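Local coordinates for protein (S)-2-haloacid dehalogenase 4A (PDB 2NO4) that hydrolyses short-chain (S)-2-haloalkanoic acids to the corresponding (R)-2-hydroxyalkanoic acids, releasing halide and inverting the configuration at the reacting carbon, at residues D69-T74 and R96-Y101. Residues are numbered along the deposited sequence; the frame is centred on the assembly and turned at random.
Sequences DFWQLT and RLMSAY. With SO4 (sulfate ion), chain K.
M98 reaches from helix 90-102 across to W71 and T74 of helix 70-84. Its CB sits off the indole plane, outside the rim, 4.1 Å from W71 CH2. CG and SD lie farther from the plane, and bends at chi2 (-56°) and chi3 (-72°) turn CE back. SD passes 4.1 Å from T74 CG2 and makes a distant Met-aromatic contact with W71. CE ends over one face of the six-membered ring, 3.5 Å from its centroid, a close CH-pi contact. The same methyl touches T74 CG2 at 4.0 Å. M98 O meets the ring's rim, close to its plane, 3.2 Å from W71 CH2. These helices belong to the helical cap beside the Rossmann-like HAD core and run roughly antiparallel, 144° between the segments. One turn on from M98, Y101 offers a ring face to T74 CG2, which sits over its centre, 4.0 Å from the centroid. T74 OG1 is turned back to its own helix and bonds F70 O at 2.7 Å, above the carbonyl plane. F70 O also takes T74 N, from the opposite face. Q54 NE2 bonds both T74 OG1 and Y101 OH. The Y101 ring also meets that of Y22, a residue that binds the haloacid.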
ATOM      1  N   ASP B  69      -1.463  16.214   0.682  1.00 23.73           N
ATOM      2  CA  ASP B  69      -1.535  16.028   2.119  1.00 25.50           C
ATOM      3  C   ASP B  69      -2.533  14.974   2.597  1.00 24.15           C
ATOM      4  O   ASP B  69      -3.372  14.503   1.831  1.00 23.30           O
ATOM      5  CB  ASP B  69      -1.653  17.374   2.884  1.00 26.51           C
ATOM      6  CG  ASP B  69      -3.091  17.936   2.974  1.00 29.90           C
ATOM      7  OD1 ASP B  69      -4.079  17.338   2.546  1.00 25.95           O
ATOM      8  OD2 ASP B  69      -3.229  19.044   3.543  1.00 31.66           O
ATOM      9  N   PHE B  70      -2.427  14.602   3.867  1.00 24.52           N
ATOM     10  CA  PHE B  70      -3.071  13.370   4.318  1.00 25.14           C
ATOM     11  C   PHE B  70      -4.564  13.507   4.333  1.00 24.18           C
ATOM     12  O   PHE B  70      -5.289  12.554   4.018  1.00 22.84           O
ATOM     13  CB  PHE B  70      -2.519  12.931   5.661  1.00 22.53           C
ATOM     14  CG  PHE B  70      -2.644  11.443   5.932  1.00 24.36           C
ATOM     15  CD1 PHE B  70      -2.060  10.506   5.076  1.00 22.83           C
ATOM     16  CD2 PHE B  70      -3.305  10.985   7.091  1.00 23.88           C
ATOM     17  CE1 PHE B  70      -2.114   9.132   5.364  1.00 24.92           C
ATOM     18  CE2 PHE B  70      -3.376   9.615   7.381  1.00 25.63           C
ATOM     19  CZ  PHE B  70      -2.752   8.686   6.492  1.00 23.79           C
ATOM     20  N   TRP B  71      -5.039  14.712   4.660  1.00 23.24           N
ATOM     21  CA  TRP B  71      -6.480  15.001   4.564  1.00 25.18           C
ATOM     22  C   TRP B  71      -7.036  14.805   3.138  1.00 25.83           C
ATOM     23  O   TRP B  71      -8.128  14.228   2.945  1.00 24.03           O
ATOM     24  CB  TRP B  71      -6.783  16.415   5.088  1.00 26.16           C
ATOM     25  CG  TRP B  71      -8.233  16.752   5.162  1.00 27.25           C
ATOM     26  CD1 TRP B  71      -8.904  17.606   4.335  1.00 28.80           C
ATOM     27  CD2 TRP B  71      -9.199  16.261   6.103  1.00 27.19           C
ATOM     28  NE1 TRP B  71     -10.235  17.676   4.697  1.00 30.16           N
ATOM     29  CE2 TRP B  71     -10.442  16.869   5.784  1.00 29.52           C
ATOM     30  CE3 TRP B  71      -9.142  15.371   7.186  1.00 28.33           C
ATOM     31  CZ2 TRP B  71     -11.621  16.623   6.522  1.00 28.05           C
ATOM     32  CZ3 TRP B  71     -10.322  15.132   7.925  1.00 29.70           C
ATOM     33  CH2 TRP B  71     -11.544  15.766   7.575  1.00 27.08           C
ATOM     34  N   GLN B  72      -6.299  15.302   2.145  1.00 25.12           N
ATOM     35  CA  GLN B  72      -6.721  15.124   0.755  1.00 25.54           C
ATOM     36  C   GLN B  72      -6.760  13.635   0.412  1.00 23.44           C
ATOM     37  O   GLN B  72      -7.690  13.169  -0.216  1.00 18.77           O
ATOM     38  CB  GLN B  72      -5.811  15.870  -0.224  1.00 24.28           C
ATOM     39  CG  GLN B  72      -6.288  15.791  -1.702  1.00 26.69           C
ATOM     40  CD  GLN B  72      -5.405  16.571  -2.654  1.00 27.00           C
ATOM     41  OE1 GLN B  72      -4.903  17.639  -2.311  1.00 29.87           O
ATOM     42  NE2 GLN B  72      -5.192  16.033  -3.853  1.00 26.92           N
ATOM     43  N   LEU B  73      -5.734  12.900   0.799  1.00 21.17           N
ATOM     44  CA  LEU B  73      -5.718  11.463   0.535  1.00 22.27           C
ATOM     45  C   LEU B  73      -6.843  10.694   1.242  1.00 21.43           C
ATOM     46  O   LEU B  73      -7.378   9.720   0.682  1.00 22.15           O
ATOM     47  CB  LEU B  73      -4.377  10.842   0.964  1.00 19.55           C
ATOM     48  CG  LEU B  73      -3.126  11.479   0.345  1.00 20.64           C
ATOM     49  CD1 LEU B  73      -1.896  10.607   0.589  1.00 18.47           C
ATOM     50  CD2 LEU B  73      -3.286  11.921  -1.134  1.00 22.57           C
ATOM     51  N   THR B  74      -7.149  11.103   2.475  1.00 23.55           N
ATOM     52  CA  THR B  74      -8.237  10.541   3.273  1.00 23.50           C
ATOM     53  C   THR B  74      -9.572  10.741   2.533  1.00 23.85           C
ATOM     54  O   THR B  74     -10.371   9.824   2.418  1.00 23.27           O
ATOM     55  CB  THR B  74      -8.256  11.137   4.710  1.00 22.28           C
ATOM     56  OG1 THR B  74      -6.973  10.896   5.314  1.00 24.39           O
ATOM     57  CG2 THR B  74      -9.374  10.490   5.585  1.00 22.62           C
ATOM     58  N   ARG B  96     -20.354  13.399   6.750  1.00 31.21           N
ATOM     59  CA  ARG B  96     -20.431  12.749   8.067  1.00 32.77           C
ATOM     60  C   ARG B  96     -19.168  11.977   8.432  1.00 28.00           C
ATOM     61  O   ARG B  96     -18.655  12.062   9.560  1.00 27.49           O
ATOM     62  CB  ARG B  96     -21.614  11.783   8.123  1.00 34.09           C
ATOM     63  CG  ARG B  96     -22.953  12.460   8.417  1.00 41.90           C
ATOM     64  CD  ARG B  96     -24.069  11.409   8.589  1.00 44.56           C
ATOM     65  NE  ARG B  96     -24.022  10.838   9.941  1.00 52.36           N
ATOM     66  CZ  ARG B  96     -24.851  11.190  10.925  1.00 54.71           C
ATOM     67  NH1 ARG B  96     -25.819  12.079  10.698  1.00 55.40           N
ATOM     68  NH2 ARG B  96     -24.726  10.641  12.134  1.00 57.19           N
ATOM     69  N   LEU B  97     -18.666  11.212   7.474  1.00 26.67           N
ATOM     70  CA  LEU B  97     -17.491  10.340   7.733  1.00 26.59           C
ATOM     71  C   LEU B  97     -16.175  11.138   7.854  1.00 25.71           C
ATOM     72  O   LEU B  97     -15.345  10.855   8.721  1.00 26.77           O
ATOM     73  CB  LEU B  97     -17.431   9.219   6.695  1.00 26.25           C
ATOM     74  CG  LEU B  97     -18.504   8.110   6.825  1.00 27.77           C
ATOM     75  CD1 LEU B  97     -18.344   7.069   5.717  1.00 26.50           C
ATOM     76  CD2 LEU B  97     -18.416   7.433   8.166  1.00 28.03           C
ATOM     77  N   MET B  98     -16.019  12.166   7.020  1.00 25.50           N
ATOM     78  CA  MET B  98     -14.885  13.107   7.142  1.00 26.32           C
ATOM     79  C   MET B  98     -14.913  13.913   8.457  1.00 27.27           C
ATOM     80  O   MET B  98     -13.865  14.114   9.078  1.00 26.62           O
ATOM     81  CB  MET B  98     -14.811  14.035   5.916  1.00 26.02           C
ATOM     82  CG  MET B  98     -14.455  13.332   4.587  1.00 27.83           C
ATOM     83  SD  MET B  98     -12.901  12.370   4.597  1.00 28.04           S
ATOM     84  CE  MET B  98     -11.629  13.654   4.624  1.00 27.06           C
ATOM     85  N   SER B  99     -16.102  14.354   8.899  1.00 27.43           N
ATOM     86  CA  SER B  99     -16.216  15.040  10.200  1.00 28.55           C
ATOM     87  C   SER B  99     -15.857  14.124  11.336  1.00 29.19           C
ATOM     88  O   SER B  99     -15.211  14.546  12.278  1.00 25.21           O
ATOM     89  CB  SER B  99     -17.629  15.568  10.466  1.00 31.39           C
ATOM     90  OG  SER B  99     -17.965  16.453   9.444  1.00 37.29           O
ATOM     91  N   ALA B 100     -16.270  12.862  11.241  1.00 27.51           N
ATOM     92  CA  ALA B 100     -15.932  11.892  12.262  1.00 28.55           C
ATOM     93  C   ALA B 100     -14.433  11.627  12.290  1.00 27.91           C
ATOM     94  O   ALA B 100     -13.849  11.463  13.350  1.00 31.57           O
ATOM     95  CB  ALA B 100     -16.736  10.603  12.053  1.00 26.35           C
ATOM     96  N   TYR B 101     -13.794  11.630  11.128  1.00 29.94           N
ATOM     97  CA  TYR B 101     -12.375  11.382  11.035  1.00 29.19           C
ATOM     98  C   TYR B 101     -11.596  12.541  11.649  1.00 31.90           C
ATOM     99  O   TYR B 101     -10.542  12.359  12.270  1.00 29.92           O
ATOM    100  CB  TYR B 101     -11.943  11.183   9.561  1.00 28.67           C
ATOM    101  CG  TYR B 101     -10.702  10.310   9.469  1.00 29.32           C
ATOM    102  CD1 TYR B 101     -10.816   8.930   9.230  1.00 27.69           C
ATOM    103  CD2 TYR B 101      -9.415  10.846   9.682  1.00 25.64           C
ATOM    104  CE1 TYR B 101      -9.692   8.122   9.172  1.00 26.12           C
ATOM    105  CE2 TYR B 101      -8.294  10.036   9.645  1.00 25.63           C
ATOM    106  CZ  TYR B 101      -8.453   8.676   9.386  1.00 26.66           C
ATOM    107  OH  TYR B 101      -7.360   7.878   9.331  1.00 29.35           O
TER
HETATM  108  S   SO4 K1007      -3.079  16.230  -6.788  1.00 30.86           S
HETATM  109  O1  SO4 K1007      -3.461  17.222  -5.817  1.00 31.33           O
HETATM  110  O2  SO4 K1007      -3.095  16.793  -8.144  1.00 32.78           O
HETATM  111  O3  SO4 K1007      -1.733  15.761  -6.527  1.00 30.24           O
HETATM  112  O4  SO4 K1007      -4.092  15.136  -6.715  1.00 32.76           O